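Local coordinates for dihydrodipicolinate synthase family protein (Sinorhizobium meliloti, PDB 4DNH), which is of unknown function but folds as a TIM barrel, consistent with a possible enzymatic role like that of dihydrodipicolinate synthase relatives, at residues H208-L216 and K238-L246; H314-T325 and Q347-L358. All coordinates share one frame; numbering follows the deposited sequence.

Interaction 1. Residues H208-L216 and K238-L246; sequences HMAAMKTCL and KEIVMRRQL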
loop_
_atom_site.group_PDB
_atom_site.type_symbol
_atom_site.label_atom_id
_atom_site.label_comp_id
_atom_site.label_asym_id
_atom_site.label_seq_id
_atom_site.Cartn_x
_atom_site.Cartn_y
_atom_site.Cartn_z
ATOM N N HIS A 208 17.012 -0.245 -13.874
ATOM C CA HIS A 208 15.673 0.346 -13.832
ATOM C C HIS A 208 15.356 1.304 -14.959
ATOM O O HIS A 208 14.196 1.460 -15.333
ATOM C CB HIS A 208 15.412 0.996 -12.473
ATOM C CG HIS A 208 15.315 0.005 -11.336
ATOM N ND1 HIS A 208 15.843 0.241 -10.121
ATOM C CD2 HIS A 208 14.726 -1.261 -11.268
ATOM C CE1 HIS A 208 15.599 -0.811 -9.309
ATOM N NE2 HIS A 208 14.916 -1.730 -10.014
HETATM N N MSE A 209 16.380 1.940 -15.519
HETATM C CA MSE A 209 16.198 2.911 -16.610
HETATM C C MSE A 209 15.910 2.223 -17.916
HETATM O O MSE A 209 15.260 2.789 -18.796
HETATM C CB MSE A 209 17.438 3.798 -16.783
HETATM C CG MSE A 209 17.592 4.859 -15.686
HETATM SE SE MSE A 209 15.935 5.902 -15.370
HETATM C CE MSE A 209 15.909 6.944 -17.051
ATOM N N ALA A 210 16.398 0.998 -18.053
ATOM C CA ALA A 210 16.208 0.232 -19.273
ATOM C C ALA A 210 14.932 -0.597 -19.182
ATOM O O ALA A 210 14.230 -0.770 -20.168
ATOM C CB ALA A 210 17.424 -0.648 -19.540
ATOM N N ALA A 211 14.636 -1.100 -17.988
ATOM C CA ALA A 211 13.364 -1.757 -17.707
ATOM C C ALA A 211 12.171 -0.803 -17.933
ATOM O O ALA A 211 11.124 -1.215 -18.437
ATOM C CB ALA A 211 13.363 -2.312 -16.293
HETATM N N MSE A 212 12.352 0.468 -17.572
HETATM C CA MSE A 212 11.372 1.518 -17.839
HETATM C C MSE A 212 10.943 1.545 -19.286
HETATM O O MSE A 212 9.748 1.630 -19.572
HETATM C CB MSE A 212 11.997 2.852 -17.467
HETATM C CG MSE A 212 10.972 3.751 -16.794
HETATM SE SE MSE A 212 11.568 5.632 -16.749
HETATM C CE MSE A 212 12.005 5.904 -18.654
ATOM N N LYS A 213 11.909 1.461 -20.205
ATOM C CA LYS A 213 11.661 1.446 -21.660
ATOM C C LYS A 213 10.657 0.365 -22.077
ATOM O O LYS A 213 9.715 0.634 -22.818
ATOM C CB LYS A 213 12.989 1.241 -22.408
ATOM C CG LYS A 213 12.977 1.572 -23.897
ATOM C CD LYS A 213 14.115 0.850 -24.612
ATOM C CE LYS A 213 15.033 1.804 -25.371
ATOM N NZ LYS A 213 14.396 2.462 -26.550
ATOM N N THR A 214 10.875 -0.856 -21.591
ATOM C CA THR A 214 10.005 -1.987 -21.878
ATOM C C THR A 214 8.622 -1.741 -21.295
ATOM O O THR A 214 7.612 -2.077 -21.917
ATOM C CB THR A 214 10.560 -3.285 -21.263
ATOM O OG1 THR A 214 11.973 -3.348 -21.464
ATOM C CG2 THR A 214 9.918 -4.513 -21.891
ATOM N N CYS A 215 8.589 -1.158 -20.100
ATOM C CA CYS A 215 7.348 -0.899 -19.382
ATOM C C CYS A 215 6.506 0.145 -20.111
ATOM O O CYS A 215 5.301 -0.052 -20.317
ATOM C CB CYS A 215 7.649 -0.432 -17.964
ATOM S SG CYS A 215 6.167 -0.206 -16.971
ATOM N N LEU A 216 7.157 1.240 -20.504
ATOM C CA LEU A 216 6.534 2.278 -21.308
ATOM C C LEU A 216 5.955 1.725 -22.612
ATOM O O LEU A 216 4.840 2.079 -22.993
ATOM C CB LEU A 216 7.523 3.420 -21.593
ATOM C CG LEU A 216 7.792 4.403 -20.444
ATOM C CD1 LEU A 216 8.841 5.434 -20.823
ATOM C CD2 LEU A 216 6.507 5.095 -19.986
ATOM N N LYS A 238 13.070 8.683 -10.857
ATOM C CA LYS A 238 12.620 7.721 -11.849
ATOM C C LYS A 238 11.132 7.880 -12.165
ATOM O O LYS A 238 10.721 7.673 -13.313
ATOM C CB LYS A 238 12.981 6.290 -11.448
ATOM C CG LYS A 238 14.404 5.896 -11.843
ATOM C CD LYS A 238 14.850 4.593 -11.196
ATOM C CE LYS A 238 16.359 4.430 -11.257
ATOM N NZ LYS A 238 17.064 5.382 -10.352
ATOM N N GLU A 239 10.352 8.291 -11.164
ATOM C CA GLU A 239 8.928 8.549 -11.331
ATOM C C GLU A 239 8.665 9.806 -12.185
ATOM O O GLU A 239 7.829 9.789 -13.103
ATOM C CB GLU A 239 8.228 8.663 -9.964
ATOM C CG GLU A 239 6.715 8.680 -10.058
ATOM C CD GLU A 239 5.989 8.728 -8.713
ATOM O OE1 GLU A 239 6.497 8.170 -7.714
ATOM O OE2 GLU A 239 4.882 9.314 -8.661
ATOM N N ILE A 240 9.377 10.886 -11.871
ATOM C CA ILE A 240 9.205 12.163 -12.551
ATOM C C ILE A 240 9.522 11.993 -14.027
ATOM O O ILE A 240 8.765 12.459 -14.883
ATOM C CB ILE A 240 10.051 13.281 -11.899
ATOM C CG1 ILE A 240 9.471 13.612 -10.506
ATOM C CG2 ILE A 240 10.096 14.517 -12.786
ATOM C CD1 ILE A 240 10.283 14.574 -9.663
ATOM N N VAL A 241 10.611 11.279 -14.315
ATOM C CA VAL A 241 11.008 11.006 -15.698
ATOM C C VAL A 241 9.975 10.144 -16.419
ATOM O O VAL A 241 9.796 10.261 -17.631
ATOM C CB VAL A 241 12.430 10.389 -15.798
ATOM C CG1 VAL A 241 12.736 9.892 -17.210
ATOM C CG2 VAL A 241 13.485 11.401 -15.359
HETATM N N MSE A 242 9.266 9.307 -15.676
HETATM C CA MSE A 242 8.340 8.380 -16.306
HETATM C C MSE A 242 6.990 8.979 -16.533
HETATM O O MSE A 242 6.375 8.742 -17.574
HETATM C CB MSE A 242 8.219 7.113 -15.491
HETATM C CG MSE A 242 7.797 6.014 -16.448
HETATM SE SE MSE A 242 7.394 4.450 -15.346
HETATM C CE MSE A 242 7.245 3.155 -16.823
ATOM N N ARG A 243 6.519 9.773 -15.577
ATOM C CA ARG A 243 5.201 10.395 -15.694
ATOM C C ARG A 243 5.095 11.438 -16.823
ATOM O O ARG A 243 3.993 11.829 -17.211
ATOM C CB ARG A 243 4.753 10.978 -14.353
ATOM C CG ARG A 243 5.541 12.181 -13.876
ATOM C CD ARG A 243 4.935 12.716 -12.597
ATOM N NE ARG A 243 5.678 13.875 -12.128
ATOM C CZ ARG A 243 5.560 14.428 -10.921
ATOM N NH1 ARG A 243 4.717 13.936 -10.024
ATOM N NH2 ARG A 243 6.308 15.482 -10.611
ATOM N N ARG A 244 6.242 11.866 -17.346
ATOM C CA ARG A 244 6.311 12.834 -18.453
ATOM C C ARG A 244 6.253 12.151 -19.825
ATOM O O ARG A 244 5.881 12.778 -20.823
ATOM C CB ARG A 244 7.562 13.713 -18.327
ATOM C CG ARG A 244 7.525 14.654 -17.124
ATOM C CD ARG A 244 8.898 15.245 -16.784
ATOM N NE ARG A 244 8.810 16.162 -15.643
ATOM C CZ ARG A 244 9.747 17.034 -15.278
ATOM N NH1 ARG A 244 10.880 17.149 -15.961
ATOM N NH2 ARG A 244 9.539 17.809 -14.226
ATOM N N GLN A 245 6.602 10.865 -19.854
ATOM C CA GLN A 245 6.600 10.062 -21.076
ATOM C C GLN A 245 5.341 9.209 -21.216
ATOM O O GLN A 245 5.190 8.485 -22.198
ATOM C CB GLN A 245 7.826 9.147 -21.122
ATOM C CG GLN A 245 9.156 9.855 -20.965
ATOM C CD GLN A 245 10.319 8.993 -21.409
ATOM O OE1 GLN A 245 11.170 8.614 -20.604
ATOM N NE2 GLN A 245 10.353 8.664 -22.697
ATOM N N LEU A 246 4.456 9.291 -20.224
ATOM C CA LEU A 246 3.186 8.551 -20.199
ATOM C C LEU A 246 2.181 8.993 -21.286
ATOM O O LEU A 246 2.001 10.191 -21.505
ATOM C CB LEU A 246 2.554 8.688 -18.805
ATOM C CG LEU A 246 2.491 7.520 -17.800
ATOM C CD1 LEU A 246 3.657 6.546 -17.871
ATOM C CD2 LEU A 246 2.330 8.057 -16.385
#

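Interaction 2. Residues H314-T325 and Q347-L358; sequences HIFKAPTRFYKT and QSARSLVHLAEL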
loop_
_atom_site.group_PDB
_atom_site.type_symbol
_atom_site.label_atom_id
_atom_site.label_comp_id
_atom_site.label_asym_id
_atom_site.label_seq_id
_atom_site.Cartn_x
_atom_site.Cartn_y
_atom_site.Cartn_z
ATOM N N HIS A 314 10.381 6.709 8.220
ATOM C CA HIS A 314 10.726 5.843 9.336
ATOM C C HIS A 314 10.037 4.499 9.225
ATOM O O HIS A 314 10.673 3.451 9.375
ATOM C CB HIS A 314 10.421 6.530 10.660
ATOM C CG HIS A 314 10.651 5.644 11.865
ATOM N ND1 HIS A 314 11.882 5.436 12.392
ATOM C CD2 HIS A 314 9.756 4.896 12.639
ATOM C CE1 HIS A 314 11.783 4.607 13.452
ATOM N NE2 HIS A 314 10.481 4.276 13.605
ATOM N N ILE A 315 8.735 4.526 8.943
ATOM C CA ILE A 315 7.950 3.313 8.784
ATOM C C ILE A 315 8.486 2.434 7.657
ATOM O O ILE A 315 8.509 1.193 7.789
ATOM C CB ILE A 315 6.458 3.616 8.577
ATOM C CG1 ILE A 315 5.855 4.162 9.884
ATOM C CG2 ILE A 315 5.715 2.353 8.137
ATOM C CD1 ILE A 315 4.419 4.661 9.768
ATOM N N PHE A 316 8.946 3.068 6.577
ATOM C CA PHE A 316 9.444 2.333 5.410
ATOM C C PHE A 316 10.958 2.173 5.365
ATOM O O PHE A 316 11.518 1.842 4.316
ATOM C CB PHE A 316 8.974 2.991 4.119
ATOM C CG PHE A 316 7.520 2.764 3.821
ATOM C CD1 PHE A 316 6.534 3.413 4.559
ATOM C CD2 PHE A 316 7.140 1.915 2.795
ATOM C CE1 PHE A 316 5.193 3.215 4.280
ATOM C CE2 PHE A 316 5.809 1.704 2.507
ATOM C CZ PHE A 316 4.831 2.356 3.252
ATOM N N LYS A 317 11.629 2.391 6.488
ATOM C CA LYS A 317 13.080 2.321 6.462
ATOM C C LYS A 317 13.617 0.901 6.298
ATOM O O LYS A 317 12.919 -0.085 6.593
ATOM C CB LYS A 317 13.702 3.039 7.656
ATOM C CG LYS A 317 13.869 2.245 8.919
ATOM C CD LYS A 317 14.351 3.227 9.959
ATOM C CE LYS A 317 15.453 2.646 10.809
ATOM N NZ LYS A 317 16.038 3.743 11.621
ATOM N N ALA A 318 14.849 0.820 5.797
ATOM C CA ALA A 318 15.518 -0.454 5.567
ATOM C C ALA A 318 15.622 -1.270 6.872
ATOM O O ALA A 318 15.980 -0.714 7.916
ATOM C CB ALA A 318 16.887 -0.208 4.960
ATOM N N PRO A 319 15.275 -2.579 6.829
ATOM C CA PRO A 319 14.708 -3.339 5.691
ATOM C C PRO A 319 13.241 -3.002 5.430
ATOM O O PRO A 319 12.371 -3.231 6.282
ATOM C CB PRO A 319 14.852 -4.810 6.126
ATOM C CG PRO A 319 14.898 -4.743 7.618
ATOM C CD PRO A 319 15.608 -3.467 7.961
ATOM N N THR A 320 12.991 -2.497 4.230
ATOM C CA THR A 320 11.727 -1.870 3.862
ATOM C C THR A 320 10.516 -2.803 3.795
ATOM O O THR A 320 9.379 -2.363 4.015
ATOM C CB THR A 320 11.914 -1.097 2.553
ATOM O OG1 THR A 320 12.790 -0.009 2.822
ATOM C CG2 THR A 320 10.608 -0.522 2.037
ATOM N N ARG A 321 10.756 -4.081 3.519
ATOM C CA ARG A 321 9.659 -5.034 3.385
ATOM C C ARG A 321 8.830 -5.190 4.678
ATOM O O ARG A 321 7.751 -5.794 4.665
ATOM C CB ARG A 321 10.149 -6.380 2.845
ATOM C CG ARG A 321 11.109 -7.159 3.745
ATOM C CD ARG A 321 11.592 -8.407 3.017
ATOM N NE ARG A 321 12.557 -9.210 3.782
ATOM C CZ ARG A 321 13.832 -8.867 3.988
ATOM N NH1 ARG A 321 14.301 -7.722 3.521
ATOM N NH2 ARG A 321 14.635 -9.651 4.696
ATOM N N PHE A 322 9.322 -4.615 5.775
ATOM C CA PHE A 322 8.672 -4.749 7.082
ATOM C C PHE A 322 7.869 -3.521 7.447
ATOM O O PHE A 322 7.385 -3.408 8.569
ATOM C CB PHE A 322 9.690 -5.076 8.191
ATOM C CG PHE A 322 10.392 -6.406 8.002
ATOM C CD1 PHE A 322 9.663 -7.567 7.754
ATOM C CD2 PHE A 322 11.779 -6.490 8.064
ATOM C CE1 PHE A 322 10.305 -8.788 7.567
ATOM C CE2 PHE A 322 12.422 -7.710 7.869
ATOM C CZ PHE A 322 11.683 -8.860 7.616
ATOM N N TYR A 323 7.698 -2.612 6.496
ATOM C CA TYR A 323 6.853 -1.442 6.718
ATOM C C TYR A 323 5.468 -1.782 7.245
ATOM O O TYR A 323 4.888 -1.006 8.000
ATOM C CB TYR A 323 6.725 -0.605 5.449
ATOM C CG TYR A 323 5.823 -1.174 4.382
ATOM C CD1 TYR A 323 6.330 -2.007 3.390
ATOM C CD2 TYR A 323 4.471 -0.831 4.324
ATOM C CE1 TYR A 323 5.503 -2.511 2.388
ATOM C CE2 TYR A 323 3.647 -1.325 3.330
ATOM C CZ TYR A 323 4.168 -2.171 2.378
ATOM O OH TYR A 323 3.371 -2.668 1.395
ATOM N N LYS A 324 4.944 -2.946 6.870
ATOM C CA LYS A 324 3.573 -3.282 7.221
ATOM C C LYS A 324 3.405 -3.349 8.725
ATOM O O LYS A 324 2.327 -3.067 9.269
ATOM C CB LYS A 324 3.151 -4.582 6.559
ATOM C CG LYS A 324 3.390 -4.584 5.058
ATOM C CD LYS A 324 3.901 -5.939 4.655
ATOM C CE LYS A 324 4.520 -5.921 3.290
ATOM N NZ LYS A 324 5.658 -6.858 3.365
ATOM N N THR A 325 4.497 -3.691 9.393
ATOM C CA THR A 325 4.527 -3.686 10.826
ATOM C C THR A 325 4.246 -2.309 11.432
ATOM O O THR A 325 3.433 -2.199 12.355
ATOM C CB THR A 325 5.850 -4.274 11.307
ATOM O OG1 THR A 325 6.013 -5.543 10.662
ATOM C CG2 THR A 325 5.870 -4.437 12.833
ATOM N N GLN A 347 4.358 -8.883 13.824
ATOM C CA GLN A 347 4.392 -7.888 14.906
ATOM C C GLN A 347 5.825 -7.681 15.404
ATOM O O GLN A 347 6.125 -6.673 16.044
ATOM C CB GLN A 347 3.679 -8.362 16.166
ATOM C CG GLN A 347 2.384 -9.057 16.029
ATOM C CD GLN A 347 2.525 -10.534 15.867
ATOM O OE1 GLN A 347 2.462 -11.018 14.741
ATOM N NE2 GLN A 347 2.681 -11.268 16.976
ATOM N N SER A 348 6.670 -8.683 15.193
ATOM C CA SER A 348 7.939 -8.770 15.905
ATOM C C SER A 348 9.097 -8.331 15.032
ATOM O O SER A 348 10.251 -8.372 15.462
ATOM C CB SER A 348 8.178 -10.207 16.385
ATOM O OG SER A 348 8.484 -11.065 15.297
ATOM N N ALA A 349 8.781 -7.903 13.815
ATOM C CA ALA A 349 9.805 -7.599 12.822
ATOM C C ALA A 349 10.422 -6.203 12.972
ATOM O O ALA A 349 11.388 -5.904 12.311
ATOM C CB ALA A 349 9.267 -7.824 11.409
ATOM N N ARG A 350 9.871 -5.363 13.841
ATOM C CA ARG A 350 10.505 -4.087 14.168
ATOM C C ARG A 350 10.904 -4.072 15.637
ATOM O O ARG A 350 10.182 -4.624 16.475
ATOM C CB ARG A 350 9.582 -2.894 13.865
ATOM C CG ARG A 350 9.242 -2.671 12.395
ATOM C CD ARG A 350 10.467 -2.488 11.490
ATOM N NE ARG A 350 10.114 -1.845 10.222
ATOM C CZ ARG A 350 10.956 -1.599 9.214
ATOM N NH1 ARG A 350 12.239 -1.958 9.279
ATOM N NH2 ARG A 350 10.509 -0.983 8.121
ATOM N N SER A 351 12.044 -3.449 15.957
ATOM C CA SER A 351 12.497 -3.366 17.348
ATOM C C SER A 351 11.529 -2.496 18.132
ATOM O O SER A 351 10.717 -1.789 17.551
ATOM C CB SER A 351 13.900 -2.784 17.433
ATOM O OG SER A 351 13.862 -1.398 17.108
ATOM N N LEU A 352 11.601 -2.572 19.447
ATOM C CA LEU A 352 10.815 -1.723 20.308
ATOM C C LEU A 352 11.209 -0.263 20.081
ATOM O O LEU A 352 10.347 0.620 20.028
ATOM C CB LEU A 352 11.033 -2.117 21.763
ATOM C CG LEU A 352 10.289 -1.282 22.802
ATOM C CD1 LEU A 352 8.779 -1.479 22.676
ATOM C CD2 LEU A 352 10.780 -1.603 24.217
ATOM N N VAL A 353 12.514 -0.039 19.934
ATOM C CA VAL A 353 13.102 1.263 19.708
ATOM C C VAL A 353 12.464 1.894 18.473
ATOM O O VAL A 353 12.184 3.087 18.445
ATOM C CB VAL A 353 14.650 1.152 19.528
ATOM C CG1 VAL A 353 15.232 2.407 18.879
ATOM C CG2 VAL A 353 15.325 0.916 20.865
ATOM N N HIS A 354 12.233 1.073 17.454
ATOM C CA HIS A 354 11.613 1.533 16.231
ATOM C C HIS A 354 10.157 1.883 16.447
ATOM O O HIS A 354 9.669 2.870 15.888
ATOM C CB HIS A 354 11.768 0.481 15.157
ATOM C CG HIS A 354 11.043 0.803 13.889
ATOM N ND1 HIS A 354 9.707 0.684 13.773
ATOM C CD2 HIS A 354 11.509 1.247 12.658
ATOM C CE1 HIS A 354 9.332 1.025 12.527
ATOM N NE2 HIS A 354 10.444 1.362 11.840
ATOM N N LEU A 355 9.464 1.095 17.272
ATOM C CA LEU A 355 8.049 1.331 17.571
ATOM C C LEU A 355 7.857 2.603 18.406
ATOM O O LEU A 355 6.943 3.385 18.155
ATOM C CB LEU A 355 7.414 0.102 18.245
ATOM C CG LEU A 355 7.454 -1.200 17.425
ATOM C CD1 LEU A 355 6.976 -2.404 18.204
ATOM C CD2 LEU A 355 6.654 -1.080 16.132
ATOM N N ALA A 356 8.744 2.818 19.373
ATOM C CA ALA A 356 8.766 4.064 20.155
ATOM C C ALA A 356 9.057 5.272 19.274
ATOM O O ALA A 356 8.403 6.302 19.412
ATOM C CB ALA A 356 9.781 3.982 21.292
ATOM N N GLU A 357 10.023 5.160 18.360
ATOM C CA GLU A 357 10.297 6.282 17.456
ATOM C C GLU A 357 9.092 6.574 16.564
ATOM O O GLU A 357 8.684 7.737 16.409
ATOM C CB GLU A 357 11.588 6.081 16.645
ATOM C CG GLU A 357 11.888 7.192 15.630
ATOM C CD GLU A 357 12.311 8.536 16.250
ATOM O OE1 GLU A 357 12.236 8.687 17.497
ATOM O OE2 GLU A 357 12.717 9.458 15.479
ATOM N N LEU A 358 8.520 5.514 16.003
ATOM C CA LEU A 358 7.234 5.568 15.306
ATOM C C LEU A 358 6.167 6.354 16.096
ATOM O O LEU A 358 5.512 7.226 15.550
ATOM C CB LEU A 358 6.742 4.143 14.994
ATOM C CG LEU A 358 5.625 3.975 13.957
ATOM C CD1 LEU A 358 5.673 2.597 13.317
ATOM C CD2 LEU A 358 4.259 4.200 14.590
#

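Interaction 1. Residues H208-L216 and K238-L246
Met242, like Met209 and Met212 a selenomethionine, pushes its terminal methyl between Met212, Cys215 and Leu216. Its CE lies 3.5 Å from Cys215 SG, and its contacts with Met212 CG and Leu216 CD2 are only slightly longer, so one methyl touches three residues on a single helical face. The extended chain accounts for this reach: with CG anti to the backbone N (chi1 -155°) and no bend beyond it, Met242 runs straight at 208-216, antiparallel to the side chains of Met212 and of Leu216. Ile229 and Ile231 of strand 226-232 also touch Met242, and Trp190 of strand 186-191 touches Met212; this is the buried, close-packed side, backed by the barrel wall. At the C-terminal end, Leu216 CD2 meets Leu246 CD1 at 3.8 Å, the two side chains crossing at about a right angle.

The outer side is looser and more polar. Met209, exposed and bent at chi2 and chi3, rests its SE 3.8 Å from Lys238 CG, while its CE comes no nearer than 4.3 Å to Val241 CG1. Lys238 lays its aliphatic part against His208, with CE 3.8 Å from His208 CB; its NZ hydrogen-bonds instead to Ser235 OG, and His208 NE2 to Glu193. Exposed Gln245 crosses Met212 and Leu216 at about a right angle, its OE1 3.4 Å from Met212 CE.

Helices 208-221 and 236-243 follow consecutive strands of the barrel, 186-191 and 226-232, and are neighbours in its outer layer; the axes of the two segments are inclined by 29°. No hydrogen bond or salt bridge links the segments. Their cohesion therefore rests on dispersion and hydrophobic burial centred on the methionine side chains (selenium here replacing sulfur), Cys215 and Leu216, while Lys238 and His208 contribute carbon and direct their polar ends to other partners.

Interaction 2. Residues H314-T325 and Q347-L358
Arg350 reaches into the turn after helix 308-315. Its CB and CG pass Thr325, with CG 3.8 Å from Thr325 CG2. The chain then bends at chi2 (-57°), bringing CD over the face of the His354 ring. NE and CZ lie beneath Phe322, whose CB stands 3.8 Å above the centre of the guanidinium; His354 NE2 flanks the opposite face. At the tip, Arg350 NH2 donates to Lys317 O at 3.0 Å, in the carbonyl plane on a lone pair. The same Arg350 NH2 reaches Ile315 O at 3.0 Å from above that carbonyl's plane; NH1 adds a weak bond to Lys317 O. These face contacts and the two carbonyls fix the position and rotation of the guanidinium.

His314 and His354 form an offset stack, planes 20° apart, and each ring's NE2 donates a hydrogen bond to the other residue's backbone carbonyl. His314 NE2 lies 2.8 Å from His354 O, and His354 NE2 3.2 Å from His314 O. Glu357 CG covers the other face of His314, a CH-pi contact. Ser351 OG caps helix 352-364 through His354 N.

The contact ties the junction of helices 308-315 and 323-333 to the start of helix 352-364, whose far flank packs on helix 371-384 and strand 4-9.

Interaction 1 closes before interaction 2 opens along the chain; their centres lie about 30 Å apart and their nearest atoms about 12 Å apart, without touching. The first joins two outer helices of the barrel, the second joins helices that follow its last strand, 273-276. Side chains pointing away from each contact reach the loop after strand 251-254: Glu239 of 238-246 touches Asp256, and Phe316 of 314-325 touches Asp257. Tyr323, on the side of 314-325 turned from the contact, hydrogen-bonds through OH to Asp83 and Thr84 after strand 77-80. A glycerol, probably from crystallisation, lies about 4 Å from the Tyr323 side chain and may mark a pocket, although no active site is established.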